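Local coordinates for protein insulinase family protease (Yersinia pestis, PDB 3GO9) that belongs to the insulinase (M16) peptidase family and binds zinc ions, though its own proteolytic activity is uncertain, at residues A[48-52]-A[96-100]. Numbering follows the deposited sequence.
Sequences DRIEL and QGIDN. With ZN (zinc ion), chain B.
Arg49 reaches over the loop 96-100, just ahead of strand 50-56 in the mixed sheet of an M16 (insulinase) family domain. Its side chain and that of Asp99 run antiparallel alongside each other, with guanidinium and carboxylate planes only 28° apart. The touching is done by methylene rather than charge: Arg49 CD sits 3.4 Å from Asp99 OD1, whereas Arg49 NE stays 4.2 Å from that oxygen, too far for a salt bridge. A bend at chi3 (77°) turns the guanidinium along the loop backbone, where Ile98 O lies over one face and Gln96 O near the plane at the edge, 3.1 Å from Arg49 NH2. A hydrogen bond from Arg49 NH2 to Ser119 O holds the guanidinium against strand 114-120. Asn100 lies roughly perpendicular to Arg49, and one water accepts from both Arg49 NH1 and Asn100 ND2.

Asp99 CG is anti to the backbone N (chi1 -159°), which presents both carboxylate oxygens to a zinc ion whose coordination is completed by Glu101, Asp387, Asp389 and two waters. Glu51 crosses Asp99 with carboxylates 3.5 Å apart at Glu51 OE2 and Asp99 OD2, and it acts as a second-shell residue of the site. Ser119 OG bonds to Glu51 OE2, and this same oxygen accepts at 2.6 Å from a water bound to the zinc ion.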
# COMPACT_ATOMS: atom_id res chain seq x y z
N ASP A 48 18.22 -14.13 6.97
CA ASP A 48 17.73 -13.01 6.21
C ASP A 48 17.94 -11.69 7.01
O ASP A 48 18.16 -11.68 8.22
CB ASP A 48 16.26 -13.25 5.94
CG ASP A 48 15.77 -12.62 4.69
OD1 ASP A 48 16.47 -11.75 4.07
OD2 ASP A 48 14.62 -12.97 4.33
N ARG A 49 17.86 -10.58 6.31
CA ARG A 49 18.07 -9.26 6.92
C ARG A 49 16.93 -8.93 7.90
O ARG A 49 15.78 -9.43 7.78
CB ARG A 49 18.17 -8.20 5.81
CG ARG A 49 19.44 -8.34 4.93
CD ARG A 49 19.60 -7.18 4.03
NE ARG A 49 20.10 -5.94 4.65
CZ ARG A 49 21.39 -5.65 4.87
NH1 ARG A 49 22.34 -6.52 4.52
NH2 ARG A 49 21.75 -4.50 5.38
N ILE A 50 17.28 -8.13 8.89
CA ILE A 50 16.33 -7.74 9.96
C ILE A 50 15.74 -6.46 9.49
O ILE A 50 16.48 -5.47 9.28
CB ILE A 50 17.02 -7.56 11.28
CG1 ILE A 50 17.83 -8.78 11.68
CG2 ILE A 50 16.06 -7.12 12.41
CD1 ILE A 50 17.09 -10.05 11.56
N GLU A 51 14.40 -6.41 9.38
CA GLU A 51 13.71 -5.22 8.89
C GLU A 51 13.03 -4.46 10.03
O GLU A 51 12.32 -5.05 10.81
CB GLU A 51 12.66 -5.59 7.84
CG GLU A 51 13.22 -6.31 6.62
CD GLU A 51 14.11 -5.41 5.78
OE1 GLU A 51 13.80 -4.20 5.68
OE2 GLU A 51 15.10 -5.91 5.16
N LEU A 52 13.29 -3.15 10.10
CA LEU A 52 12.69 -2.28 11.09
C LEU A 52 11.91 -1.17 10.38
O LEU A 52 12.40 -0.55 9.41
CB LEU A 52 13.76 -1.67 12.01
CG LEU A 52 14.59 -2.63 12.87
CD1 LEU A 52 15.80 -3.06 12.12
CD2 LEU A 52 15.05 -1.88 14.10
N GLN A 96 25.11 0.11 5.94
CA GLN A 96 24.74 -1.27 6.22
C GLN A 96 23.26 -1.33 6.58
O GLN A 96 22.81 -2.29 7.22
CB GLN A 96 25.59 -1.79 7.37
CG GLN A 96 27.10 -1.79 7.09
CD GLN A 96 27.92 -2.12 8.34
OE1 GLN A 96 28.35 -3.25 8.52
NE2 GLN A 96 28.19 -1.10 9.17
N GLY A 97 22.48 -0.36 6.14
CA GLY A 97 21.09 -0.30 6.55
C GLY A 97 20.05 -0.36 5.47
O GLY A 97 18.89 -0.02 5.74
N ILE A 98 20.46 -0.72 4.26
CA ILE A 98 19.60 -0.80 3.09
C ILE A 98 19.49 -2.26 2.59
O ILE A 98 20.48 -2.98 2.54
CB ILE A 98 20.09 0.11 1.96
CG1 ILE A 98 20.29 1.58 2.43
CG2 ILE A 98 19.14 0.13 0.79
CD1 ILE A 98 19.01 2.24 2.93
N ASP A 99 18.29 -2.67 2.25
CA ASP A 99 18.02 -4.07 1.82
C ASP A 99 18.74 -4.36 0.49
O ASP A 99 19.00 -3.48 -0.31
CB ASP A 99 16.52 -4.32 1.71
CG ASP A 99 16.10 -5.81 1.77
OD1 ASP A 99 16.95 -6.71 1.93
OD2 ASP A 99 14.87 -6.08 1.68
N ASN A 100 19.03 -5.64 0.27
CA ASN A 100 19.68 -6.06 -0.97
C ASN A 100 18.83 -5.95 -2.24
O ASN A 100 19.36 -5.80 -3.36
CB ASN A 100 20.15 -7.50 -0.79
CG ASN A 100 21.19 -7.64 0.24
OD1 ASN A 100 22.11 -6.82 0.35
ND2 ASN A 100 21.15 -8.74 0.97
ZN ZN B . 15.12 -8.39 1.57
O HOH W 1 16.91 -9.90 2.22
O HOH W 2 22.70 -9.16 3.33
O HOH W 3 14.84 -8.11 3.89